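Local coordinates for protein BauA (Acinetobacter baumannii, PDB 6HCP) that takes up ferric preacinetobactin across the outer membrane as a TonB-dependent siderophore receptor, at residues A[316-321]-A[403-408]; A[253-258]-A[275-280]; A[337-342]-A[376-381]; A[331-336]-A[388-393]; A[257-262]-A[320-325]. All coordinates share one frame; numbering follows the deposited sequence.

Following the chain, 253-258 leaves barrel strand 238-252 and meets 275-280 in interaction 2, closing a short loop that returns the chain to strand 282-297. From the same start, interaction 5 pairs 257-262 with 320-325, beyond the corner that ends strand 302-318. Interaction 1 begins on that corner, at 316-321, and spans a long excursion to 403-408. Nested within it are interaction 4, 331-336 with 388-393, and, inside interaction 4 in turn, interaction 3, the hairpin of 337-342 with 376-381. Interaction 3 belongs to the barrel; interaction 2 joins two loop segments, and interactions 1, 4 and 5 tie loops and short strands to the ends of barrel strands, with Arg256 NE of interaction 2 bonding to Ser321 O.

Interaction 1 of 5, residues A[316-321]-A[403-408]; sequences KYNGAS and GPKPEF. With EDO (1,2-ethanediol), chain Q.
The Phe408 ring lies along strand residues 316-318, with the carbonyl oxygen of Tyr317 at its edge, near the ring plane, 3.3 Å from CE1. Two methylene groups approach the same ring obliquely: Asn318 CB near CD1, at 3.7 Å, and Lys316 CB near CZ, at 3.9 Å. Lys316 crosses the phenyl group at about a right angle, its CB, CG and CD passing the CE2-CZ side before the chain bends at its last torsion and carries the amine away. Asn318 and Phe408 slide past each other in opposite directions, the amide turned 46° from the ring. The Asn318 amide reaches the loop because CG stands anti to the backbone N (chi1 -174°), and it makes the direct hydrogen bond of the contact, ND2 to Pro406 O, 3.0 Å long. The acceptor lies in the amide plane, whereas the donor is tilted 26° from the carbonyl plane of Pro406. OD1 of the same amide rests 3.8 Å from Pro406 CG and accepts a bond from Gln338 NE2, which also bonds to Glu407 O; one glutamine thus holds both the asparagine and the loop backbone. On the side of the strand turned away from the loop, Tyr317 OH donates to Ala320 O over 2.6 Å, meeting a lone pair in the carbonyl plane across the corner of the chain. An ethanediol, probably from the crystallisation liquor, donates through O1 to Glu407 O. Here an irregular segment leading into strand 412-431 folds back over the end of strand 302-318, where a loop packs on a strand end at the rim of the TonB-dependent receptor barrel.

Interaction 2 of 5, residues A[253-258]-A[275-280]; sequences GVTRGV and LLSPDW. With EDO (1,2-ethanediol), chain B; EDO (1,2-ethanediol), chain J.
Two irregular segments of the connection between barrel strands 238-252 and 282-297 fold together here, and Ser277 is the polar centre of their contact. Its OG accepts from Arg256 N at 3.0 Å, in a nearly straight bond (165°), and also hydrogen-bonds to two waters. One accepts from Gly257 N, the other donates to Gly257 O, so the hydroxyl holds Arg256 directly and Gly257 through water. OG stands anti to the carbonyl carbon of Ser277 (chi1 -57°), which turns it to Arg256 N; CB itself lies 3.3 Å from Val254 O. A third water donates to Val254 O and Pro278 O, at 2.6 and 2.7 Å, joining two carbonyls that could not bond directly. Leu275 lays both methyl groups against the Gly253 backbone, CD1 3.4 Å from Gly253 O. The apolar contact is at the other end, where Val258 CG1 meets Leu276 CB at 4.2 Å. The end of the Arg256 side chain leads away from Ser277; NE bonds to Ser321 O, the guanidinium forms a cation-pi contact with Tyr317, and NH1 donates to an ethanediol oxygen at the group's edge. The contact folds the loop between two neighbouring barrel strands of this TonB-dependent receptor back on itself.

Interaction 3 of 5, residues A[337-342]-A[376-381]; sequences GQLAFD and QDDYGY. With EDO (1,2-ethanediol), chain F.
Gln376 meets Phe341 and Asp342 across an antiparallel pair of barrel strands. Its CG lies 3.4 Å from Asp342 O, and its amide crosses obliquely beside the Phe341 ring, the two planes 22° apart. NE2 donates to Asp378 OD1 on its syn side (2.8 Å) and to O1 of an ethanediol, whose O2 lies over one face of the phenyl ring. Asp377 exchanges two backbone hydrogen bonds with Asp342. Their carboxylates, 5.4 Å apart at OD2, are joined by a water that donates to both and also hydrogen-bonds to Tyr379 OH; Asp377 OD1 is hydrogen-bonded to His415 ND1. Asp378 faces Phe341 in a non-hydrogen-bonded pair, OD1 3.9 Å from Phe341 CB. Phe341 is on the face of Leu339 and Asp378; with CG between the backbone N and carbonyl carbon (chi1 66°) its ring comes beside the Gln376 amide. Tyr379 pairs with Ala340 through two backbone bonds, and CB meets CB at 4.2 Å; its ring has Ala340 O at the edge. Gly380 brings its CA to 3.1 Å from Gln338 O and faces Leu339, whose CD1 reaches 3.2 Å from Tyr379 O. Tyr381 closes the ladder with two bonds to Gln338. Their side chains run side by side, with Gln338 OE1 at the ring edge, 3.4 Å from CD2, Gln338 NE2 being held by Glu407 O. Chemically, six backbone bonds fix the register, and the water between Asp342 and Asp377 probably eases the proximity of like charges.

Interaction 4 of 5, residues A[331-336]-A[388-393]; sequences TLSSTL and SDPVIT
Leu332 lies alongside Thr393, both side chains pointing the same way, with the leucine CB and CD2 each 3.6 Å from Thr393 OG1. The hydroxyl occupies the place between the backbone N and the carbonyl carbon (chi1 63°), and a water links it to Ser334 OG and Val391 O. That water donates to Val391 O at 2.8 Å, so two side-chain hydroxyls and a strand carbonyl are tied together on the face of Leu332 and Ser334. On the other face Ser333 OG touches Pro390 CB at 3.4 Å and Ile392 CD1 at 3.6 Å, a hydroxyl wedged against two aliphatic groups. Farther along, the Leu336 and Val391 side chains cross, CD1 4.0 Å from CG2. The backbones form a short antiparallel ladder: Leu332 exchanges two bonds with Thr393, and Ser334 two with Val391. Strand 391-394 thus adds itself to the edge of strand 331-358, beyond the part paired with strand 361-381. Trp280 packs on Leu336 and Trp402 on Ser334. The opposite edge of 331-336 is bonded to strand 320-325 through Ser333 and Thr335.

Interaction 5 of 5, residues A[257-262]-A[320-325]; sequences GVNVST and ASAGTI
Gly323 O accepts the shortest direct bond of the contact, from Asn259 N at 2.7 Å, and Val258 CA lies 3.2 Å from it. This is parallel beta pairing, unusual in a barrel whose wall strands run antiparallel: the short strand 258-259, from a loop, adds to strand 320-325, which has turned a corner after strand 302-318. The second rung is Ile325 N to Asn259 O, 2.9 Å and almost straight (170°), so Asn259 N and O bond to the residues either side of Thr324, as in parallel strands. The Asn259 side chain runs over Ala322, ND2 3.7 Å from its CB, while a water accepts from ND2 and hydrogen-bonds to Thr324 OG1. Asn259 OD1 is taken by the backbone N of Asn689, whose own side chain holds Val260 N. Behind the ladder, Ile325 CG1 is anti to the carbonyl carbon (chi1 -61°) and the chain runs on extended, bringing CD1 to 3.9 Å from both Val258 CG2 and Val260 CG1; Val258 crosses it obliquely, Val260 lies alongside. Two further waters link Ser261 to Ile325 O: one accepts from Ser261 N, the other bonds to Ser261 OG, and they donate at 3.0 and 2.8 Å.

Interaction 1 of 5, residues A[316-321]-A[403-408]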
# COMPACT_ATOMS: atom_id res chain seq x y z
N LYS A 316 -22.36 15.74 24.17
CA LYS A 316 -22.27 14.63 25.11
C LYS A 316 -21.00 13.82 24.84
O LYS A 316 -20.68 13.54 23.70
CB LYS A 316 -23.50 13.73 24.95
CG LYS A 316 -24.84 14.36 25.31
CD LYS A 316 -26.00 13.40 25.04
CE LYS A 316 -27.31 13.85 25.63
NZ LYS A 316 -27.68 15.17 25.09
N TYR A 317 -20.31 13.45 25.92
CA TYR A 317 -19.06 12.71 25.84
C TYR A 317 -19.03 11.68 26.96
O TYR A 317 -19.17 12.01 28.13
CB TYR A 317 -17.85 13.64 25.95
CG TYR A 317 -16.52 12.92 25.91
CD1 TYR A 317 -16.01 12.32 27.04
CD2 TYR A 317 -15.73 12.95 24.78
CE1 TYR A 317 -14.77 11.70 27.03
CE2 TYR A 317 -14.51 12.30 24.74
CZ TYR A 317 -14.03 11.65 25.86
OH TYR A 317 -12.80 11.05 25.86
N ASN A 318 -18.76 10.43 26.58
CA ASN A 318 -18.60 9.32 27.53
C ASN A 318 -17.34 8.55 27.13
O ASN A 318 -17.30 7.99 26.05
CB ASN A 318 -19.82 8.41 27.47
CG ASN A 318 -19.84 7.30 28.50
OD1 ASN A 318 -19.19 7.40 29.53
ND2 ASN A 318 -20.79 6.39 28.33
N GLY A 319 -16.31 8.57 27.97
CA GLY A 319 -15.05 7.97 27.59
C GLY A 319 -13.95 8.26 28.57
O GLY A 319 -14.19 8.43 29.77
N ALA A 320 -12.71 8.25 28.08
CA ALA A 320 -11.58 8.57 28.91
C ALA A 320 -11.56 10.09 29.16
O ALA A 320 -11.76 10.87 28.22
CB ALA A 320 -10.31 8.11 28.27
N SER A 321 -11.15 10.50 30.36
CA SER A 321 -10.80 11.93 30.54
C SER A 321 -9.33 12.15 30.18
O SER A 321 -9.01 13.08 29.46
CB SER A 321 -11.16 12.46 31.91
OG SER A 321 -10.68 11.62 32.91
N GLY A 403 -12.86 -2.66 29.36
CA GLY A 403 -13.87 -2.86 30.39
C GLY A 403 -15.26 -2.47 29.89
O GLY A 403 -15.48 -2.16 28.72
N PRO A 404 -16.29 -2.56 30.76
CA PRO A 404 -17.65 -2.24 30.34
C PRO A 404 -17.86 -0.72 30.13
O PRO A 404 -17.11 0.10 30.66
CB PRO A 404 -18.51 -2.78 31.49
CG PRO A 404 -17.59 -2.80 32.70
CD PRO A 404 -16.17 -2.87 32.19
N LYS A 405 -18.82 -0.40 29.26
CA LYS A 405 -19.23 0.94 28.99
C LYS A 405 -20.12 1.45 30.11
O LYS A 405 -21.20 0.92 30.32
CB LYS A 405 -19.99 0.97 27.67
CG LYS A 405 -20.43 2.35 27.21
CD LYS A 405 -21.48 2.27 26.14
CE LYS A 405 -21.38 3.38 25.12
NZ LYS A 405 -22.11 3.05 23.88
N PRO A 406 -19.76 2.53 30.82
CA PRO A 406 -20.64 3.07 31.86
C PRO A 406 -21.90 3.67 31.22
O PRO A 406 -21.86 4.22 30.12
CB PRO A 406 -19.81 4.12 32.60
CG PRO A 406 -18.58 4.37 31.74
CD PRO A 406 -18.46 3.22 30.76
N GLU A 407 -23.03 3.52 31.90
CA GLU A 407 -24.23 4.19 31.51
C GLU A 407 -23.99 5.70 31.58
O GLU A 407 -23.26 6.18 32.43
CB GLU A 407 -25.37 3.78 32.45
CG GLU A 407 -26.71 3.78 31.76
CD GLU A 407 -27.88 3.73 32.73
OE1 GLU A 407 -27.71 3.11 33.80
OE2 GLU A 407 -28.90 4.40 32.46
N PHE A 408 -24.71 6.45 30.75
CA PHE A 408 -24.49 7.88 30.62
C PHE A 408 -25.56 8.63 31.42
O PHE A 408 -26.65 8.85 30.92
CB PHE A 408 -24.47 8.28 29.15
CG PHE A 408 -24.02 9.71 28.91
CD1 PHE A 408 -22.70 10.07 29.09
CD2 PHE A 408 -24.94 10.68 28.54
CE1 PHE A 408 -22.30 11.39 28.92
CE2 PHE A 408 -24.54 12.00 28.38
CZ PHE A 408 -23.22 12.35 28.54
C1 EDO Q . -22.68 5.84 35.92
O1 EDO Q . -23.85 5.85 35.11
C2 EDO Q . -22.82 4.81 37.02
O2 EDO Q . -22.31 3.56 36.55

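Interaction 2 of 5, residues A[253-258]-A[275-280]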
# COMPACT_ATOMS: atom_id res chain seq x y z
N GLY A 253 -15.63 5.38 19.42
CA GLY A 253 -14.19 5.26 19.46
C GLY A 253 -13.51 6.60 19.27
O GLY A 253 -12.57 6.75 18.47
N VAL A 254 -14.01 7.60 19.99
CA VAL A 254 -13.47 8.96 19.91
C VAL A 254 -12.04 8.98 20.46
O VAL A 254 -11.71 8.29 21.44
CB VAL A 254 -14.38 9.95 20.67
CG1 VAL A 254 -14.49 9.61 22.14
CG2 VAL A 254 -13.91 11.40 20.51
N THR A 255 -11.18 9.80 19.85
CA THR A 255 -9.79 9.90 20.30
C THR A 255 -9.64 11.12 21.23
O THR A 255 -10.00 12.25 20.87
CB THR A 255 -8.82 9.87 19.10
OG1 THR A 255 -7.51 9.77 19.66
CG2 THR A 255 -8.92 11.08 18.20
N ARG A 256 -9.16 10.84 22.45
CA ARG A 256 -9.01 11.83 23.53
C ARG A 256 -7.54 12.24 23.68
O ARG A 256 -7.22 13.33 24.18
CB ARG A 256 -9.56 11.25 24.84
CG ARG A 256 -9.43 12.17 26.06
CD ARG A 256 -10.26 13.42 25.86
NE ARG A 256 -10.37 14.25 27.06
CZ ARG A 256 -11.24 15.25 27.22
NH1 ARG A 256 -12.16 15.53 26.29
NH2 ARG A 256 -11.29 15.89 28.37
N GLY A 257 -6.63 11.33 23.32
CA GLY A 257 -5.19 11.53 23.51
C GLY A 257 -4.69 11.12 24.89
O GLY A 257 -5.46 10.71 25.77
N VAL A 258 -3.38 11.20 25.05
CA VAL A 258 -2.70 10.65 26.20
C VAL A 258 -1.68 11.67 26.71
O VAL A 258 -1.11 12.47 25.96
CB VAL A 258 -2.06 9.29 25.87
CG1 VAL A 258 -3.11 8.30 25.40
CG2 VAL A 258 -0.94 9.43 24.84
N LEU A 275 -6.23 3.01 18.12
CA LEU A 275 -7.04 3.87 18.95
C LEU A 275 -6.57 3.72 20.40
O LEU A 275 -6.64 2.64 20.97
CB LEU A 275 -8.51 3.48 18.82
CG LEU A 275 -9.46 4.30 19.68
CD1 LEU A 275 -9.41 5.77 19.29
CD2 LEU A 275 -10.87 3.76 19.61
N LEU A 276 -6.09 4.81 20.99
CA LEU A 276 -5.51 4.77 22.34
C LEU A 276 -6.50 5.26 23.42
O LEU A 276 -6.12 5.51 24.56
CB LEU A 276 -4.24 5.62 22.35
CG LEU A 276 -3.07 5.04 21.57
CD1 LEU A 276 -1.86 5.93 21.69
CD2 LEU A 276 -2.73 3.62 22.06
N SER A 277 -7.77 5.34 23.04
CA SER A 277 -8.85 5.66 23.96
C SER A 277 -9.84 4.51 23.94
O SER A 277 -9.84 3.71 23.01
CB SER A 277 -9.51 6.99 23.55
OG SER A 277 -8.56 8.06 23.49
N PRO A 278 -10.78 4.43 24.91
CA PRO A 278 -11.72 3.31 24.98
C PRO A 278 -12.49 3.09 23.67
O PRO A 278 -13.06 4.02 23.11
CB PRO A 278 -12.66 3.69 26.13
CG PRO A 278 -11.84 4.61 27.01
CD PRO A 278 -10.87 5.31 26.09
N ASP A 279 -12.56 1.82 23.23
CA ASP A 279 -13.30 1.45 22.04
C ASP A 279 -14.78 1.79 22.23
O ASP A 279 -15.43 2.19 21.27
CB ASP A 279 -13.08 -0.02 21.62
CG ASP A 279 -13.12 -1.06 22.73
OD1 ASP A 279 -13.79 -0.79 23.75
OD2 ASP A 279 -12.50 -2.15 22.56
N TRP A 280 -15.26 1.77 23.48
CA TRP A 280 -16.67 2.07 23.76
C TRP A 280 -16.93 3.58 23.90
O TRP A 280 -18.08 3.98 24.00
CB TRP A 280 -17.14 1.31 25.00
CG TRP A 280 -16.30 1.49 26.23
CD1 TRP A 280 -15.47 0.55 26.78
CD2 TRP A 280 -16.25 2.63 27.11
NE1 TRP A 280 -14.90 1.04 27.92
CE2 TRP A 280 -15.38 2.30 28.16
CE3 TRP A 280 -16.91 3.87 27.14
CZ2 TRP A 280 -15.10 3.18 29.20
CZ3 TRP A 280 -16.62 4.74 28.15
CH2 TRP A 280 -15.75 4.40 29.18
C1 EDO B . -5.77 -0.50 17.65
O1 EDO B . -6.86 0.15 18.28
C2 EDO B . -5.53 -1.72 18.50
O2 EDO B . -6.17 -1.35 19.73
C1 EDO J . -14.75 19.60 26.28
O1 EDO J . -14.16 20.35 27.35
C2 EDO J . -13.91 18.36 26.06
O2 EDO J . -14.69 17.16 26.21
O HOH W 1 -12.99 6.70 23.09
O HOH W 2 -6.30 8.70 22.08
O HOH W 3 -7.55 8.81 25.86

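Interaction 3 of 5, residues A[337-342]-A[376-381]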
# COMPACT_ATOMS: atom_id res chain seq x y z
N GLY A 337 -14.45 9.51 32.40
CA GLY A 337 -15.25 10.69 32.72
C GLY A 337 -16.42 10.86 31.77
O GLY A 337 -16.49 10.22 30.71
N GLN A 338 -17.40 11.66 32.19
CA GLN A 338 -18.56 11.99 31.38
C GLN A 338 -18.78 13.50 31.45
O GLN A 338 -18.63 14.12 32.50
CB GLN A 338 -19.79 11.24 31.88
CG GLN A 338 -19.64 9.73 31.82
CD GLN A 338 -20.90 8.99 32.25
OE1 GLN A 338 -21.86 9.58 32.75
NE2 GLN A 338 -20.97 7.72 31.87
N LEU A 339 -19.16 14.08 30.31
CA LEU A 339 -19.45 15.50 30.21
C LEU A 339 -20.62 15.69 29.26
O LEU A 339 -20.72 15.03 28.23
CB LEU A 339 -18.20 16.24 29.71
CG LEU A 339 -18.39 17.73 29.41
CD1 LEU A 339 -18.78 18.50 30.66
CD2 LEU A 339 -17.11 18.32 28.82
N ALA A 340 -21.53 16.60 29.62
CA ALA A 340 -22.53 17.05 28.68
C ALA A 340 -22.74 18.54 28.93
O ALA A 340 -22.56 19.01 30.07
CB ALA A 340 -23.84 16.29 28.81
N PHE A 341 -23.00 19.27 27.85
CA PHE A 341 -23.44 20.65 28.01
C PHE A 341 -24.41 21.00 26.89
O PHE A 341 -24.41 20.43 25.79
CB PHE A 341 -22.23 21.59 28.13
CG PHE A 341 -21.36 21.70 26.90
CD1 PHE A 341 -21.72 22.51 25.84
CD2 PHE A 341 -20.18 20.98 26.82
CE1 PHE A 341 -20.92 22.60 24.70
CE2 PHE A 341 -19.36 21.09 25.71
CZ PHE A 341 -19.73 21.88 24.65
N ASP A 342 -25.33 21.90 27.24
CA ASP A 342 -26.30 22.46 26.32
C ASP A 342 -26.11 23.97 26.31
O ASP A 342 -26.02 24.57 27.40
CB ASP A 342 -27.75 22.16 26.75
CG ASP A 342 -28.08 20.67 26.85
OD1 ASP A 342 -27.52 19.89 26.07
OD2 ASP A 342 -28.76 20.29 27.83
N GLN A 376 -25.87 28.46 29.19
CA GLN A 376 -25.32 27.12 29.13
C GLN A 376 -25.63 26.37 30.43
O GLN A 376 -25.62 26.94 31.51
CB GLN A 376 -23.82 27.21 28.87
CG GLN A 376 -23.12 25.86 28.72
CD GLN A 376 -21.75 26.02 28.10
OE1 GLN A 376 -21.57 26.82 27.19
NE2 GLN A 376 -20.78 25.31 28.65
N ASP A 377 -25.85 25.07 30.30
CA ASP A 377 -25.86 24.14 31.41
C ASP A 377 -24.78 23.07 31.17
O ASP A 377 -24.73 22.49 30.09
CB ASP A 377 -27.22 23.46 31.52
CG ASP A 377 -28.33 24.41 31.97
OD1 ASP A 377 -28.06 25.22 32.86
OD2 ASP A 377 -29.41 24.35 31.38
N ASP A 378 -23.98 22.81 32.21
CA ASP A 378 -22.98 21.78 32.21
C ASP A 378 -23.41 20.64 33.15
O ASP A 378 -23.88 20.89 34.25
CB ASP A 378 -21.64 22.32 32.70
CG ASP A 378 -20.83 23.01 31.61
OD1 ASP A 378 -21.30 24.03 31.08
OD2 ASP A 378 -19.71 22.56 31.38
N TYR A 379 -23.05 19.42 32.74
CA TYR A 379 -23.27 18.19 33.48
C TYR A 379 -21.98 17.38 33.41
O TYR A 379 -21.27 17.44 32.40
CB TYR A 379 -24.37 17.35 32.82
CG TYR A 379 -25.68 18.04 32.61
CD1 TYR A 379 -25.84 18.98 31.62
CD2 TYR A 379 -26.78 17.75 33.42
CE1 TYR A 379 -27.04 19.64 31.43
CE2 TYR A 379 -27.97 18.43 33.27
CZ TYR A 379 -28.11 19.36 32.27
OH TYR A 379 -29.31 20.00 32.08
N GLY A 380 -21.66 16.63 34.46
CA GLY A 380 -20.54 15.73 34.33
C GLY A 380 -20.21 14.91 35.56
O GLY A 380 -20.65 15.20 36.67
N TYR A 381 -19.39 13.88 35.33
CA TYR A 381 -18.65 13.18 36.36
C TYR A 381 -17.16 13.32 36.09
O TYR A 381 -16.66 12.89 35.03
CB TYR A 381 -18.93 11.67 36.35
CG TYR A 381 -20.30 11.24 36.81
CD1 TYR A 381 -20.68 11.35 38.13
CD2 TYR A 381 -21.10 10.50 35.96
CE1 TYR A 381 -21.89 10.84 38.58
CE2 TYR A 381 -22.32 9.99 36.38
CZ TYR A 381 -22.70 10.15 37.69
OH TYR A 381 -23.89 9.60 38.07
C1 EDO F . -17.46 24.87 26.16
O1 EDO F . -18.15 25.67 27.12
C2 EDO F . -16.66 23.82 26.89
O2 EDO F . -17.42 23.42 28.02
O HOH W 4 -29.67 21.53 30.08

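Interaction 4 of 5, residues A[331-336]-A[388-393]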
# COMPACT_ATOMS: atom_id res chain seq x y z
N THR A 331 2.82 0.95 29.05
CA THR A 331 1.71 0.90 30.01
C THR A 331 0.93 2.23 29.97
O THR A 331 1.51 3.31 30.00
CB THR A 331 2.21 0.59 31.43
OG1 THR A 331 3.02 -0.59 31.36
CG2 THR A 331 1.06 0.41 32.39
N LEU A 332 -0.39 2.11 29.89
CA LEU A 332 -1.32 3.23 29.82
C LEU A 332 -2.36 3.10 30.93
O LEU A 332 -2.96 2.05 31.12
CB LEU A 332 -2.00 3.25 28.44
CG LEU A 332 -2.85 4.48 28.15
CD1 LEU A 332 -1.97 5.69 27.91
CD2 LEU A 332 -3.76 4.25 26.95
N SER A 333 -2.54 4.18 31.68
CA SER A 333 -3.53 4.27 32.75
C SER A 333 -4.56 5.33 32.37
O SER A 333 -4.21 6.51 32.22
CB SER A 333 -2.84 4.61 34.07
OG SER A 333 -3.80 4.72 35.11
N SER A 334 -5.81 4.91 32.19
CA SER A 334 -6.86 5.78 31.72
C SER A 334 -7.92 5.96 32.81
O SER A 334 -8.62 5.02 33.20
CB SER A 334 -7.46 5.29 30.41
OG SER A 334 -6.46 5.13 29.39
N THR A 335 -8.18 7.21 33.16
CA THR A 335 -9.32 7.55 34.00
C THR A 335 -10.52 7.84 33.08
O THR A 335 -10.36 8.39 32.00
CB THR A 335 -8.99 8.76 34.89
OG1 THR A 335 -8.81 9.85 33.98
CG2 THR A 335 -7.73 8.58 35.70
N LEU A 336 -11.72 7.51 33.56
CA LEU A 336 -12.92 7.65 32.79
C LEU A 336 -13.71 8.86 33.30
O LEU A 336 -13.71 9.14 34.48
CB LEU A 336 -13.74 6.37 32.93
CG LEU A 336 -13.00 5.08 32.57
CD1 LEU A 336 -13.92 3.88 32.72
CD2 LEU A 336 -12.45 5.16 31.15
N SER A 388 -14.40 4.05 39.11
CA SER A 388 -13.49 5.01 39.68
C SER A 388 -12.05 4.54 39.51
O SER A 388 -11.12 5.33 39.62
CB SER A 388 -13.84 5.28 41.13
OG SER A 388 -13.69 4.10 41.90
N ASP A 389 -11.84 3.24 39.35
CA ASP A 389 -10.49 2.73 39.15
C ASP A 389 -10.06 3.04 37.72
O ASP A 389 -10.85 2.89 36.79
CB ASP A 389 -10.40 1.23 39.40
CG ASP A 389 -10.62 0.81 40.84
OD1 ASP A 389 -10.36 1.63 41.76
OD2 ASP A 389 -10.95 -0.36 41.04
N PRO A 390 -8.79 3.42 37.50
CA PRO A 390 -8.29 3.62 36.14
C PRO A 390 -8.20 2.28 35.40
O PRO A 390 -8.03 1.23 36.02
CB PRO A 390 -6.91 4.26 36.34
CG PRO A 390 -6.50 3.87 37.75
CD PRO A 390 -7.79 3.74 38.53
N VAL A 391 -8.44 2.32 34.09
CA VAL A 391 -8.29 1.17 33.22
C VAL A 391 -6.84 1.10 32.76
O VAL A 391 -6.28 2.08 32.25
CB VAL A 391 -9.26 1.28 32.04
CG1 VAL A 391 -9.13 0.09 31.10
CG2 VAL A 391 -10.71 1.43 32.52
N ILE A 392 -6.21 -0.07 32.96
CA ILE A 392 -4.80 -0.25 32.67
C ILE A 392 -4.68 -1.06 31.38
O ILE A 392 -5.24 -2.14 31.29
CB ILE A 392 -4.04 -0.95 33.81
CG1 ILE A 392 -4.26 -0.28 35.17
CG2 ILE A 392 -2.56 -1.07 33.47
CD1 ILE A 392 -3.84 1.16 35.23
N THR A 393 -4.05 -0.46 30.36
CA THR A 393 -3.84 -1.12 29.09
C THR A 393 -2.37 -0.95 28.72
O THR A 393 -1.54 -0.44 29.52
CB THR A 393 -4.77 -0.58 27.99
OG1 THR A 393 -4.49 0.81 27.77
CG2 THR A 393 -6.23 -0.74 28.33
O HOH W 5 -5.57 2.61 29.61
O HOH W 6 -11.73 5.74 35.93

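Interaction 5 of 5, residues A[257-262]-A[320-325]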
# COMPACT_ATOMS: atom_id res chain seq x y z
N GLY A 257 -6.63 11.33 23.32
CA GLY A 257 -5.19 11.53 23.51
C GLY A 257 -4.69 11.12 24.89
O GLY A 257 -5.46 10.71 25.77
N VAL A 258 -3.38 11.20 25.05
CA VAL A 258 -2.70 10.65 26.20
C VAL A 258 -1.68 11.67 26.71
O VAL A 258 -1.11 12.47 25.96
CB VAL A 258 -2.06 9.29 25.87
CG1 VAL A 258 -3.11 8.30 25.40
CG2 VAL A 258 -0.94 9.43 24.84
N ASN A 259 -1.35 11.51 27.98
CA ASN A 259 -0.37 12.34 28.70
C ASN A 259 0.93 11.57 28.90
O ASN A 259 0.94 10.36 29.06
CB ASN A 259 -0.95 12.84 30.02
CG ASN A 259 -2.07 13.84 29.81
OD1 ASN A 259 -2.16 14.45 28.74
ND2 ASN A 259 -3.02 13.90 30.73
N VAL A 260 2.04 12.32 28.95
CA VAL A 260 3.35 11.81 29.16
C VAL A 260 4.02 12.65 30.26
O VAL A 260 3.65 13.80 30.49
CB VAL A 260 4.18 11.79 27.87
CG1 VAL A 260 3.70 10.71 26.92
CG2 VAL A 260 4.18 13.14 27.15
N SER A 261 5.07 12.08 30.86
CA SER A 261 5.92 12.79 31.83
C SER A 261 7.35 12.81 31.33
O SER A 261 7.77 11.93 30.56
CB SER A 261 5.82 12.14 33.19
OG SER A 261 6.33 10.81 33.14
N THR A 262 8.17 13.69 31.92
CA THR A 262 9.59 13.71 31.63
C THR A 262 10.25 12.46 32.24
O THR A 262 11.19 11.95 31.68
CB THR A 262 10.24 14.99 32.15
OG1 THR A 262 9.97 15.08 33.55
CG2 THR A 262 9.71 16.23 31.46
N ALA A 320 -12.71 8.25 28.08
CA ALA A 320 -11.58 8.57 28.91
C ALA A 320 -11.56 10.09 29.16
O ALA A 320 -11.76 10.87 28.22
CB ALA A 320 -10.31 8.11 28.27
N SER A 321 -11.15 10.50 30.36
CA SER A 321 -10.80 11.93 30.54
C SER A 321 -9.33 12.15 30.18
O SER A 321 -9.01 13.08 29.46
CB SER A 321 -11.16 12.46 31.91
OG SER A 321 -10.68 11.62 32.91
N ALA A 322 -8.49 11.18 30.52
CA ALA A 322 -7.11 11.14 30.03
C ALA A 322 -6.52 9.73 30.20
O ALA A 322 -6.66 9.11 31.26
CB ALA A 322 -6.27 12.15 30.78
N GLY A 323 -5.69 9.35 29.23
CA GLY A 323 -4.77 8.28 29.38
C GLY A 323 -3.39 8.82 29.69
O GLY A 323 -3.07 9.91 29.28
N THR A 324 -2.68 8.14 30.59
CA THR A 324 -1.33 8.50 30.94
C THR A 324 -0.38 7.34 30.64
O THR A 324 -0.59 6.22 31.16
CB THR A 324 -1.23 8.87 32.43
OG1 THR A 324 -2.20 9.88 32.69
CG2 THR A 324 0.15 9.36 32.82
N ILE A 325 0.69 7.62 29.89
CA ILE A 325 1.71 6.62 29.63
C ILE A 325 2.65 6.55 30.84
O ILE A 325 3.37 7.52 31.15
CB ILE A 325 2.48 6.91 28.33
CG1 ILE A 325 1.56 6.90 27.12
CG2 ILE A 325 3.66 5.94 28.16
CD1 ILE A 325 2.23 7.31 25.83
O HOH W 7 -2.05 12.47 33.22
O HOH W 8 5.20 9.39 29.71
O HOH W 9 3.95 9.38 33.11